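Local atomic coordinates of neutral ceramidase (Pseudomonas aeruginosa, PDB entry 2ZWS), a protein that hydrolyses the N-acyl linkage of ceramides to give sphingosine and free fatty acid, and also catalyses the reverse synthesis, with one zinc ion per subunit. Residues L146-G151 / Q181-S186; T206-A211 / D267-I272; Q371-I376 / E453-Q458; T510-D515 / N620-W625. All coordinates share one frame; numbering follows the deposited sequence. Where two conformers were deposited one is given.

Contact 1 of 4, residues L146-G151 / Q181-S186; sequences LFYGSG and QMSVLS
Tyr148 reaches Ser183 because its CG stands anti to the backbone N (chi1 173°), which lays the ring along the sheet surface toward the neighbouring strand. Ser183 OG, turned beside its own backbone N (chi1 -59°), comes within 3.2 Å of Tyr148 OH, and Ser183 CB lies 3.8 Å from Tyr148 CE2. Leu185, on the same face as Tyr148, brings CD1 to 4.1 Å from Leu146 CB, an apolar touch at the far end of the pairing. The backbones beneath form an antiparallel beta pair, strand 142-152 against strand 181-189, within the large mixed sheet of the N-terminal domain. Phe147-Ser186, Gly149-Val184 and Gly151-Met182 are its hydrogen-bonded pairs; the axes run at 165° and approach to 4.7 Å. Val184 N to Gly149 O measures 2.8 Å, and the companion bond from Gly149 N to Val184 O 3.0 Å. Between these pairs, CA-H...O contacts fill in, the shortest from Ser150 CA to Met182 O at 3.1 Å. On the face of Met182 and Val184, helix 265-286 packs through Ile283, which touches both side chains. Tyr148 stacks its ring with His435 on the other face. At the Ser150 and Gln181 end, one water bridges Ser150 OG and Gln181 OE1 through two weak bonds of 3.4 Å each.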
loop_
_atom_site.group_PDB
_atom_site.type_symbol
_atom_site.label_atom_id
_atom_site.label_comp_id
_atom_site.label_asym_id
_atom_site.label_seq_id
_atom_site.Cartn_x
_atom_site.Cartn_y
_atom_site.Cartn_z
ATOM N N LEU A 146 -18.750 -11.367 -12.504
ATOM C CA LEU A 146 -18.216 -10.096 -12.006
ATOM C C LEU A 146 -19.319 -9.048 -12.014
ATOM O O LEU A 146 -20.052 -8.896 -13.003
ATOM C CB LEU A 146 -17.047 -9.634 -12.878
ATOM C CG LEU A 146 -15.605 -10.096 -12.543
ATOM C CD1 LEU A 146 -15.473 -11.516 -12.091
ATOM C CD2 LEU A 146 -14.659 -9.849 -13.713
ATOM N N PHE A 147 -19.439 -8.336 -10.909
ATOM C CA PHE A 147 -20.338 -7.187 -10.859
ATOM C C PHE A 147 -19.620 -5.902 -10.507
ATOM O O PHE A 147 -18.618 -5.919 -9.778
ATOM C CB PHE A 147 -21.493 -7.425 -9.881
ATOM C CG PHE A 147 -22.412 -8.517 -10.310
ATOM C CD1 PHE A 147 -23.614 -8.203 -10.918
ATOM C CD2 PHE A 147 -22.062 -9.849 -10.151
ATOM C CE1 PHE A 147 -24.480 -9.233 -11.342
ATOM C CE2 PHE A 147 -22.923 -10.889 -10.597
ATOM C CZ PHE A 147 -24.116 -10.557 -11.199
ATOM N N TYR A 148 -20.153 -4.810 -11.018
ATOM C CA TYR A 148 -19.622 -3.470 -10.745
ATOM C C TYR A 148 -20.716 -2.601 -10.104
ATOM O O TYR A 148 -21.887 -2.675 -10.496
ATOM C CB TYR A 148 -19.150 -2.817 -12.049
ATOM C CG TYR A 148 -18.753 -1.377 -11.855
ATOM C CD1 TYR A 148 -19.706 -0.377 -11.964
ATOM C CD2 TYR A 148 -17.442 -1.020 -11.533
ATOM C CE1 TYR A 148 -19.372 0.934 -11.761
ATOM C CE2 TYR A 148 -17.097 0.315 -11.350
ATOM C CZ TYR A 148 -18.072 1.262 -11.467
ATOM O OH TYR A 148 -17.764 2.590 -11.277
ATOM N N GLY A 149 -20.339 -1.763 -9.144
ATOM C CA GLY A 149 -21.261 -0.745 -8.643
ATOM C C GLY A 149 -20.485 0.438 -8.128
ATOM O O GLY A 149 -19.278 0.343 -7.912
ATOM N N SER A 150 -21.194 1.542 -7.918
ATOM C CA SER A 150 -20.591 2.725 -7.338
ATOM C C SER A 150 -21.577 3.431 -6.408
ATOM O O SER A 150 -22.803 3.173 -6.457
ATOM C CB SER A 150 -20.085 3.649 -8.440
ATOM O OG SER A 150 -21.159 4.267 -9.124
ATOM N N GLY A 151 -21.027 4.271 -5.533
ATOM C CA GLY A 151 -21.842 5.063 -4.610
ATOM C C GLY A 151 -21.031 6.182 -4.016
ATOM O O GLY A 151 -19.818 6.241 -4.196
ATOM N N GLN A 181 -16.705 9.345 -4.743
ATOM C CA GLN A 181 -17.053 8.104 -5.435
ATOM C C GLN A 181 -16.250 6.908 -4.955
ATOM O O GLN A 181 -15.016 6.909 -5.033
ATOM C CB GLN A 181 -16.910 8.234 -6.952
ATOM C CG GLN A 181 -17.414 6.963 -7.666
ATOM C CD GLN A 181 -17.587 7.179 -9.158
ATOM O OE1 GLN A 181 -18.704 7.430 -9.647
ATOM N NE2 GLN A 181 -16.498 7.118 -9.880
ATOM N N MET A 182 -16.970 5.897 -4.471
ATOM C CA MET A 182 -16.399 4.577 -4.302
ATOM C C MET A 182 -16.947 3.635 -5.387
ATOM O O MET A 182 -18.162 3.589 -5.630
ATOM C CB MET A 182 -16.735 4.008 -2.923
ATOM C CG MET A 182 -16.220 2.570 -2.741
ATOM S SD MET A 182 -16.551 1.896 -1.116
ATOM C CE MET A 182 -15.328 2.792 -0.118
ATOM N N SER A 183 -16.057 2.877 -6.024
ATOM C CA SER A 183 -16.431 1.857 -7.005
ATOM C C SER A 183 -16.072 0.504 -6.412
ATOM O O SER A 183 -15.071 0.371 -5.700
ATOM C CB SER A 183 -15.616 2.047 -8.301
ATOM O OG SER A 183 -15.837 3.343 -8.860
ATOM N N VAL A 184 -16.886 -0.513 -6.701
ATOM C CA VAL A 184 -16.600 -1.871 -6.229
ATOM C C VAL A 184 -16.731 -2.858 -7.370
ATOM O O VAL A 184 -17.756 -2.878 -8.060
ATOM C CB VAL A 184 -17.519 -2.297 -5.035
ATOM C CG1 VAL A 184 -17.169 -3.731 -4.546
ATOM C CG2 VAL A 184 -17.435 -1.292 -3.894
ATOM N N LEU A 185 -15.670 -3.652 -7.570
ATOM C CA LEU A 185 -15.727 -4.844 -8.432
ATOM C C LEU A 185 -15.890 -6.072 -7.528
ATOM O O LEU A 185 -15.013 -6.375 -6.704
ATOM C CB LEU A 185 -14.459 -4.982 -9.293
ATOM C CG LEU A 185 -14.401 -6.157 -10.295
ATOM C CD1 LEU A 185 -15.514 -6.107 -11.322
ATOM C CD2 LEU A 185 -13.073 -6.163 -11.023
ATOM N N SER A 186 -17.036 -6.752 -7.670
ATOM C CA SER A 186 -17.270 -7.920 -6.852
ATOM C C SER A 186 -17.131 -9.186 -7.657
ATOM O O SER A 186 -17.425 -9.222 -8.865
ATOM C CB SER A 186 -18.618 -7.840 -6.143
ATOM O OG SER A 186 -19.651 -7.543 -7.064
HETATM O O HOH W 1 -21.297 7.223 -7.515
#

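Contact 2 of 4, residues T206-A211 / D267-I272; sequences TSMTNA and DNTREI
Thr269 OG1 is the focus of the tight part of this contact: Ser207 CB and Met208 SD each lie 3.2 Å from it. Ser207 points its CB toward the helix and sits with its CA 5.0 Å from that of Thr269, so the loop backbone is held close at this one place. The methionine folds back at both chi2 and chi3 (-57° and -60°), which brings the sulfur up against the threonine hydroxyl; the two side chains cross at about a right angle. Thr269 OG1 itself is hydrogen-bonded to Glu265 O, one turn earlier in the helix, and Ser207 OG to Asn219 ND2. The pairing thus sets the loop between strands 194-200 and 214-215 against helix 265-286, inside the N-terminal domain. Side chain to side chain, Met208 lies about 5 Å from the magnesium ligand His37 and Ser207 about 8 Å from the zinc ligand His204. Packing is looser toward Ile272, whose CB approaches Ser207 OG only to 4.1 Å. Beyond Met208 nothing of 209-211 touches 267-272, although Thr209 N still bonds to Glu265 OE2 at the start of the helix. There Thr209 OG1 accepts from Ala211 N at 3.2 Å in an ST turn, while Asn210 and Ala211 are exposed.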
loop_
_atom_site.group_PDB
_atom_site.type_symbol
_atom_site.label_atom_id
_atom_site.label_comp_id
_atom_site.label_asym_id
_atom_site.label_seq_id
_atom_site.Cartn_x
_atom_site.Cartn_y
_atom_site.Cartn_z
ATOM N N THR A 206 -3.383 7.422 6.460
ATOM C CA THR A 206 -2.481 8.121 7.382
ATOM C C THR A 206 -3.147 8.272 8.743
ATOM O O THR A 206 -2.811 9.166 9.513
ATOM C CB THR A 206 -2.155 9.538 6.857
ATOM O OG1 THR A 206 -3.384 10.205 6.516
ATOM C CG2 THR A 206 -1.265 9.494 5.623
ATOM N N SER A 207 -4.129 7.421 9.041
ATOM C CA SER A 207 -4.747 7.476 10.368
ATOM C C SER A 207 -3.748 7.189 11.490
ATOM O O SER A 207 -3.869 7.744 12.576
ATOM C CB SER A 207 -5.928 6.509 10.449
ATOM O OG SER A 207 -6.943 6.905 9.536
ATOM N N MET A 208 -2.797 6.272 11.245
ATOM C CA MET A 208 -1.690 6.047 12.177
ATOM C C MET A 208 -0.637 7.097 11.833
ATOM O O MET A 208 -0.177 7.188 10.679
ATOM C CB MET A 208 -1.104 4.653 11.997
ATOM C CG MET A 208 -2.063 3.483 12.291
ATOM S SD MET A 208 -2.775 3.486 13.952
ATOM C CE MET A 208 -1.293 3.381 14.979
ATOM N N THR A 209 -0.286 7.916 12.823
ATOM C CA THR A 209 0.519 9.108 12.605
ATOM C C THR A 209 2.013 8.816 12.648
ATOM O O THR A 209 2.441 7.674 12.905
ATOM C CB THR A 209 0.218 10.212 13.654
ATOM O OG1 THR A 209 0.760 9.790 14.912
ATOM C CG2 THR A 209 -1.304 10.482 13.765
ATOM N N ASN A 210 2.812 9.860 12.418
ATOM C CA ASN A 210 4.273 9.739 12.489
ATOM C C ASN A 210 4.818 9.470 13.891
ATOM O O ASN A 210 6.020 9.241 14.034
ATOM C CB ASN A 210 5.013 10.918 11.787
ATOM C CG ASN A 210 4.854 12.258 12.498
ATOM O OD1 ASN A 210 5.304 13.296 11.970
ATOM N ND2 ASN A 210 4.228 12.264 13.662
ATOM N N ALA A 211 3.936 9.473 14.891
ATOM C CA ALA A 211 4.295 9.093 16.264
ATOM C C ALA A 211 4.236 7.584 16.513
ATOM O O ALA A 211 4.731 7.096 17.543
ATOM C CB ALA A 211 3.386 9.794 17.254
ATOM N N ASP A 267 -8.229 4.110 17.309
ATOM C CA ASP A 267 -9.674 4.352 17.160
ATOM C C ASP A 267 -9.957 5.012 15.805
ATOM O O ASP A 267 -10.940 4.650 15.128
ATOM C CB ASP A 267 -10.207 5.289 18.259
ATOM C CG ASP A 267 -10.269 4.641 19.635
ATOM O OD1 ASP A 267 -10.110 3.404 19.750
ATOM O OD2 ASP A 267 -10.507 5.378 20.619
ATOM N N ASN A 268 -9.126 5.987 15.437
ATOM C CA ASN A 268 -9.297 6.726 14.158
ATOM C C ASN A 268 -9.135 5.786 12.963
ATOM O O ASN A 268 -9.904 5.842 12.009
ATOM C CB ASN A 268 -8.303 7.879 14.014
ATOM C CG ASN A 268 -8.470 8.967 15.075
ATOM O OD1 ASN A 268 -7.573 9.826 15.230
ATOM N ND2 ASN A 268 -9.603 8.986 15.762
ATOM N N THR A 269 -8.121 4.926 13.028
ATOM C CA THR A 269 -7.852 3.946 11.969
ATOM C C THR A 269 -9.051 3.017 11.776
ATOM O O THR A 269 -9.500 2.774 10.641
ATOM C CB THR A 269 -6.577 3.118 12.311
ATOM O OG1 THR A 269 -5.441 3.986 12.349
ATOM C CG2 THR A 269 -6.335 2.047 11.270
ATOM N N ARG A 270 -9.565 2.522 12.896
ATOM C CA ARG A 270 -10.726 1.631 12.884
ATOM C C ARG A 270 -11.973 2.345 12.336
ATOM O O ARG A 270 -12.692 1.797 11.520
ATOM C CB ARG A 270 -10.982 1.095 14.302
ATOM C CG ARG A 270 -12.007 -0.035 14.367
ATOM C CD ARG A 270 -12.082 -0.640 15.770
ATOM N NE ARG A 270 -13.143 -1.643 15.862
ATOM C CZ ARG A 270 -13.255 -2.548 16.836
ATOM N NH1 ARG A 270 -14.256 -3.412 16.811
ATOM N NH2 ARG A 270 -12.371 -2.603 17.828
ATOM N N GLU A 271 -12.207 3.570 12.790
ATOM C CA GLU A 271 -13.390 4.317 12.379
ATOM C C GLU A 271 -13.387 4.650 10.892
ATOM O O GLU A 271 -14.391 4.442 10.222
ATOM C CB GLU A 271 -13.526 5.588 13.206
ATOM C CG GLU A 271 -14.726 6.478 12.832
ATOM C CD GLU A 271 -16.090 5.812 12.992
ATOM O OE1 GLU A 271 -16.231 4.790 13.703
ATOM O OE2 GLU A 271 -17.060 6.344 12.401
ATOM N N ILE A 272 -12.277 5.177 10.389
ATOM C CA ILE A 272 -12.185 5.535 8.956
ATOM C C ILE A 272 -12.210 4.265 8.109
ATOM O O ILE A 272 -12.823 4.222 7.035
ATOM C CB ILE A 272 -10.947 6.453 8.666
ATOM C CG1 ILE A 272 -11.037 7.749 9.483
ATOM C CG2 ILE A 272 -10.757 6.752 7.142
ATOM C CD1 ILE A 272 -12.356 8.575 9.236
#

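Contact 3 of 4, residues Q371-I376 / E453-Q458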
loop_
_atom_site.group_PDB
_atom_site.type_symbol
_atom_site.label_atom_id
_atom_site.label_comp_id
_atom_site.label_asym_id
_atom_site.label_seq_id
_atom_site.Cartn_x
_atom_site.Cartn_y
_atom_site.Cartn_z
ATOM N N GLN A 371 9.959 25.131 -14.776
ATOM C CA GLN A 371 9.238 24.744 -13.548
ATOM C C GLN A 371 8.204 25.786 -13.069
ATOM O O GLN A 371 7.454 25.540 -12.119
ATOM C CB GLN A 371 10.226 24.409 -12.425
ATOM C CG GLN A 371 11.004 23.110 -12.634
ATOM C CD GLN A 371 10.161 21.870 -12.337
ATOM O OE1 GLN A 371 9.063 21.976 -11.785
ATOM N NE2 GLN A 371 10.679 20.686 -12.703
ATOM N N ALA A 372 8.192 26.955 -13.728
ATOM C CA ALA A 372 7.111 27.952 -13.595
ATOM C C ALA A 372 7.013 28.479 -12.169
ATOM O O ALA A 372 8.014 28.969 -11.632
ATOM C CB ALA A 372 5.759 27.385 -14.119
ATOM N N GLU A 373 5.862 28.363 -11.524
ATOM C CA GLU A 373 5.712 28.977 -10.199
ATOM C C GLU A 373 6.442 28.282 -9.053
ATOM O O GLU A 373 6.495 28.785 -7.938
ATOM C CB GLU A 373 4.260 29.341 -9.852
ATOM C CG GLU A 373 3.167 28.460 -10.350
ATOM C CD GLU A 373 2.934 28.514 -11.859
ATOM O OE1 GLU A 373 2.525 29.554 -12.442
ATOM O OE2 GLU A 373 3.145 27.464 -12.461
ATOM N N LYS A 374 7.025 27.121 -9.328
ATOM C CA LYS A 374 7.798 26.436 -8.315
ATOM C C LYS A 374 9.066 27.199 -7.923
ATOM O O LYS A 374 9.753 27.753 -8.784
ATOM C CB LYS A 374 8.195 25.052 -8.854
ATOM C CG LYS A 374 8.892 24.136 -7.816
ATOM C CD LYS A 374 9.236 22.752 -8.412
ATOM C CE LYS A 374 7.991 21.878 -8.501
ATOM N NZ LYS A 374 8.290 20.720 -9.399
ATOM N N THR A 375 9.350 27.239 -6.618
ATOM C CA THR A 375 10.672 27.671 -6.181
ATOM C C THR A 375 11.444 26.417 -5.802
ATOM O O THR A 375 11.128 25.692 -4.845
ATOM C CB THR A 375 10.673 28.766 -5.093
ATOM O OG1 THR A 375 10.304 28.224 -3.827
ATOM C CG2 THR A 375 9.722 29.896 -5.470
ATOM N N ILE A 376 12.438 26.129 -6.623
ATOM C CA ILE A 376 13.137 24.854 -6.524
ATOM C C ILE A 376 13.919 24.733 -5.220
ATOM O O ILE A 376 14.728 25.608 -4.884
ATOM C CB ILE A 376 14.049 24.630 -7.746
ATOM C CG1 ILE A 376 13.194 24.507 -9.016
ATOM C CG2 ILE A 376 14.942 23.420 -7.521
ATOM C CD1 ILE A 376 13.968 24.535 -10.316
ATOM N N GLU A 453 -3.665 24.525 -12.736
ATOM C CA GLU A 453 -4.160 25.580 -11.824
ATOM C C GLU A 453 -3.715 25.320 -10.384
ATOM O O GLU A 453 -3.200 26.212 -9.703
ATOM C CB GLU A 453 -5.681 25.704 -11.918
ATOM C CG GLU A 453 -6.191 26.053 -13.330
ATOM C CD GLU A 453 -6.514 24.851 -14.240
ATOM O OE1 GLU A 453 -6.014 23.706 -14.034
ATOM O OE2 GLU A 453 -7.297 25.061 -15.206
ATOM N N GLU A 454 -3.858 24.076 -9.927
ATOM C CA GLU A 454 -3.352 23.718 -8.606
ATOM C C GLU A 454 -1.849 23.943 -8.500
ATOM O O GLU A 454 -1.357 24.411 -7.469
ATOM C CB GLU A 454 -3.643 22.247 -8.299
ATOM C CG GLU A 454 -5.097 21.957 -8.010
ATOM C CD GLU A 454 -5.469 20.514 -8.239
ATOM O OE1 GLU A 454 -4.571 19.694 -8.529
ATOM O OE2 GLU A 454 -6.669 20.199 -8.141
ATOM N N TYR A 455 -1.116 23.545 -9.542
ATOM C CA TYR A 455 0.335 23.667 -9.542
ATOM C C TYR A 455 0.744 25.093 -9.242
ATOM O O TYR A 455 1.681 25.310 -8.463
ATOM C CB TYR A 455 0.903 23.244 -10.891
ATOM C CG TYR A 455 2.404 23.269 -10.968
ATOM C CD1 TYR A 455 3.152 22.106 -10.723
ATOM C CD2 TYR A 455 3.090 24.447 -11.328
ATOM C CE1 TYR A 455 4.534 22.108 -10.807
ATOM C CE2 TYR A 455 4.485 24.468 -11.415
ATOM C CZ TYR A 455 5.199 23.274 -11.158
ATOM O OH TYR A 455 6.566 23.266 -11.243
ATOM N N ALA A 456 0.027 26.056 -9.842
ATOM C CA ALA A 456 0.389 27.479 -9.694
ATOM C C ALA A 456 0.349 27.944 -8.242
ATOM O O ALA A 456 1.127 28.820 -7.848
ATOM C CB ALA A 456 -0.494 28.371 -10.566
ATOM N N ALA A 457 -0.539 27.351 -7.450
ATOM C CA ALA A 457 -0.672 27.704 -6.039
ATOM C C ALA A 457 0.501 27.222 -5.190
ATOM O O ALA A 457 0.791 27.798 -4.149
ATOM C CB ALA A 457 -1.990 27.198 -5.485
ATOM N N GLN A 458 1.150 26.143 -5.629
ATOM C CA GLN A 458 2.327 25.581 -4.935
ATOM C C GLN A 458 2.109 25.278 -3.459
ATOM O O GLN A 458 2.963 25.563 -2.622
ATOM C CB GLN A 458 3.600 26.430 -5.159
ATOM C CG GLN A 458 4.169 26.330 -6.560
ATOM C CD GLN A 458 4.790 24.973 -6.851
ATOM O OE1 GLN A 458 5.763 24.581 -6.218
ATOM N NE2 GLN A 458 4.249 24.277 -7.834
HETATM O O HOH W 2 7.391 25.835 -4.717
#
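Gln371 O and Glu373 OE2 lie at the edge of the Tyr455 ring, in its plane, while Gln458 NE2 sits over the centre of one face, 3.4 Å above it. The Glu373 carboxylate stands at 90° to the ring, with OE2 3.2 Å from Tyr455 CD2; its charge is taken up by a salt bridge to Arg452. The motif is a type II' beta turn, Gln371 to Lys374, directly after helix 365-370, set against the last part of helix 452-457. Tyr455 OH closes the contact by donating to Gln371 O at 2.6 Å, and Lys374 N, completing the turn, donates to that same carbonyl, so one oxygen receives both the turn bond and the phenol. The tyrosine gets there with CG anti to its own N (chi1 -177°), the ring carried out from the helix into the turn. Lys374 crosses it at about a right angle, CE 3.4 Å from Tyr455 OH, and bends at chi3 so that NZ reaches Gln371 OE1, from above the amide plane; NZ also donates to Thr465 O and Ala325 O. Gln458 has left the helix with positive phi. Its amide is held by NE2, which donates back to Tyr455 O at 2.8 Å; a water also links Gln458 OE1 and Thr375 N, accepting from Thr375 N at 3.1 Å.

Contact 4 of 4, residues T510-D515 / N620-W625. With FMT (formic acid), chain F.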
loop_
_atom_site.group_PDB
_atom_site.type_symbol
_atom_site.label_atom_id
_atom_site.label_comp_id
_atom_site.label_asym_id
_atom_site.label_seq_id
_atom_site.Cartn_x
_atom_site.Cartn_y
_atom_site.Cartn_z
ATOM N N THR A 510 22.436 0.399 10.113
ATOM C CA THR A 510 23.152 -0.739 10.667
ATOM C C THR A 510 22.201 -1.931 10.861
ATOM O O THR A 510 20.997 -1.754 11.002
ATOM C CB THR A 510 23.825 -0.330 12.002
ATOM O OG1 THR A 510 24.439 0.963 11.859
ATOM C CG2 THR A 510 24.883 -1.315 12.411
ATOM N N GLY A 511 22.744 -3.146 10.879
ATOM C CA GLY A 511 21.939 -4.340 11.098
ATOM C C GLY A 511 22.102 -4.871 12.508
ATOM O O GLY A 511 22.490 -4.142 13.431
ATOM N N VAL A 512 21.849 -6.161 12.664
ATOM C CA VAL A 512 21.933 -6.825 13.955
ATOM C C VAL A 512 23.351 -7.329 14.162
ATOM O O VAL A 512 23.831 -8.148 13.387
ATOM C CB VAL A 512 20.993 -8.039 14.010
ATOM C CG1 VAL A 512 20.996 -8.647 15.406
ATOM C CG2 VAL A 512 19.555 -7.656 13.583
ATOM N N VAL A 513 24.014 -6.822 15.204
ATOM C CA VAL A 513 25.357 -7.287 15.593
ATOM C C VAL A 513 25.235 -8.680 16.218
ATOM O O VAL A 513 25.885 -9.640 15.770
ATOM C CB VAL A 513 26.006 -6.306 16.601
ATOM C CG1 VAL A 513 27.345 -6.831 17.129
ATOM C CG2 VAL A 513 26.167 -4.914 15.971
ATOM N N ALA A 514 24.373 -8.803 17.228
ATOM C CA ALA A 514 24.139 -10.076 17.900
ATOM C C ALA A 514 23.075 -9.868 18.978
ATOM O O ALA A 514 22.754 -8.713 19.351
ATOM C CB ALA A 514 25.436 -10.595 18.535
ATOM N N ASP A 515 22.507 -10.985 19.427
ATOM C CA ASP A 515 21.569 -11.002 20.551
ATOM C C ASP A 515 22.136 -11.797 21.710
ATOM O O ASP A 515 22.773 -12.841 21.512
ATOM C CB ASP A 515 20.261 -11.685 20.151
ATOM C CG ASP A 515 19.588 -11.019 18.967
ATOM O OD1 ASP A 515 18.971 -9.956 19.156
ATOM O OD2 ASP A 515 19.670 -11.572 17.859
ATOM N N ASN A 620 13.576 -14.978 17.010
ATOM C CA ASN A 620 14.832 -15.500 16.474
ATOM C C ASN A 620 15.977 -14.706 17.051
ATOM O O ASN A 620 15.858 -13.488 17.250
ATOM C CB ASN A 620 14.849 -15.434 14.926
ATOM C CG ASN A 620 13.711 -16.220 14.299
ATOM O OD1 ASN A 620 12.582 -15.721 14.225
ATOM N ND2 ASN A 620 13.984 -17.474 13.869
ATOM N N ALA A 621 17.082 -15.391 17.334
ATOM C CA ALA A 621 18.252 -14.744 17.922
ATOM C C ALA A 621 19.530 -15.014 17.129
ATOM O O ALA A 621 19.672 -16.085 16.546
ATOM C CB ALA A 621 18.425 -15.198 19.364
ATOM N N LYS A 622 20.447 -14.044 17.102
ATOM C CA LYS A 622 21.711 -14.160 16.349
ATOM C C LYS A 622 22.918 -14.320 17.303
ATOM O O LYS A 622 23.074 -13.541 18.259
ATOM C CB LYS A 622 21.931 -12.911 15.483
ATOM C CG LYS A 622 23.178 -12.971 14.561
ATOM C CD LYS A 622 23.396 -11.615 13.886
ATOM C CE LYS A 622 24.661 -11.606 13.058
ATOM N NZ LYS A 622 24.719 -10.396 12.168
ATOM N N ASN A 623 23.764 -15.323 17.037
ATOM C CA ASN A 623 25.005 -15.543 17.818
ATOM C C ASN A 623 26.134 -14.653 17.288
ATOM O O ASN A 623 26.399 -14.658 16.085
ATOM C CB ASN A 623 25.406 -17.009 17.688
ATOM C CG ASN A 623 26.602 -17.395 18.582
ATOM O OD1 ASN A 623 27.762 -17.043 18.312
ATOM N ND2 ASN A 623 26.314 -18.154 19.630
ATOM N N PHE A 624 26.800 -13.887 18.159
ATOM C CA PHE A 624 27.832 -12.938 17.696
ATOM C C PHE A 624 28.992 -13.625 16.991
ATOM O O PHE A 624 29.503 -13.158 15.951
ATOM C CB PHE A 624 28.393 -12.133 18.878
ATOM C CG PHE A 624 29.502 -11.165 18.498
ATOM C CD1 PHE A 624 29.224 -9.981 17.812
ATOM C CD2 PHE A 624 30.818 -11.428 18.853
ATOM C CE1 PHE A 624 30.253 -9.081 17.478
ATOM C CE2 PHE A 624 31.850 -10.549 18.518
ATOM C CZ PHE A 624 31.571 -9.370 17.834
ATOM N N TRP A 625 29.370 -14.763 17.548
ATOM C CA TRP A 625 30.594 -15.492 17.175
ATOM C C TRP A 625 30.451 -16.262 15.866
ATOM O O TRP A 625 31.363 -16.283 15.015
ATOM C CB TRP A 625 30.974 -16.471 18.299
ATOM C CG TRP A 625 31.273 -15.787 19.609
ATOM C CD1 TRP A 625 32.489 -15.311 20.027
ATOM C CD2 TRP A 625 30.339 -15.477 20.660
ATOM N NE1 TRP A 625 32.370 -14.737 21.273
ATOM C CE2 TRP A 625 31.065 -14.822 21.684
ATOM C CE3 TRP A 625 28.964 -15.689 20.837
ATOM C CZ2 TRP A 625 30.463 -14.378 22.866
ATOM C CZ3 TRP A 625 28.363 -15.248 22.021
ATOM C CH2 TRP A 625 29.117 -14.603 23.018
HETATM C C FMT F . 25.619 -5.258 10.954
HETATM O O1 FMT F . 25.866 -4.143 11.424
HETATM O O2 FMT F . 26.204 -6.307 11.249
HETATM O O HOH W 3 25.750 -13.338 20.805
#
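Segment 510-515 comes up to 620-625 almost at right angles, the two chains running at 94° to each other where they meet (Val512 to Asp515 against Asn620 to Phe624), and one backbone bond crosses, from Asp515 N to Lys622 O at 2.9 Å and 175° at the hydrogen. The contact belongs to the C-terminal beta-sandwich domain, where a loop ahead of strand 526-528 is pinned to the end of strand 611-622, at the start of a region required for correct folding and localization. Asp515 grips the strand a second time: OD2 accepts from Lys622 N at 2.7 Å with its anti lone pair, so main chain and carboxylate together hold both polar backbone atoms of Lys622. Asn551 ND2 also donates to OD2, and His548 N to OD1, giving this buried carboxylate several partners. From the same lysine the side chain runs out fully extended, with chi1 -176°, sliding past Val512 in the opposite direction until NZ donates to Val512 O at 2.7 Å, nearly along the C=O axis. Apolar groups flank this polar centre. Ala514 CB presses on Phe624 CB at 3.4 Å, and Val513 CG1 meets the ring edge at Phe624 CE1, 3.7 Å away. A formic acid molecule, probably from the crystallisation liquor, is weakly bound at Gly511 N. One water joins the two segments, donating to Asp515 O at 3.1 Å and accepting from Phe624 N at 2.9 Å.

How the contacts relate
Contacts 1 and 2 are buried, whereas contacts 3 and 4 are partly buried and lie farther from the chain's centre. The first three belong to the N-terminal domain and the fourth to the C-terminal beta-sandwich, with contact 1 and contact 4 on opposite sides of that centre. Helix 265-286 links the first two: Thr269 belongs to contact 2, and its later turns pack on contact 1. Chemistry follows the elements joined. Paired strands in contact 1 rely on repeated backbone bonds; contact 2 offers close side-chain packing; contacts 3 and 4, loops at the ends of a helix and a strand, use side-chain-to-backbone bonds. Water spans contacts 3 and 4, and contact 1 weakly.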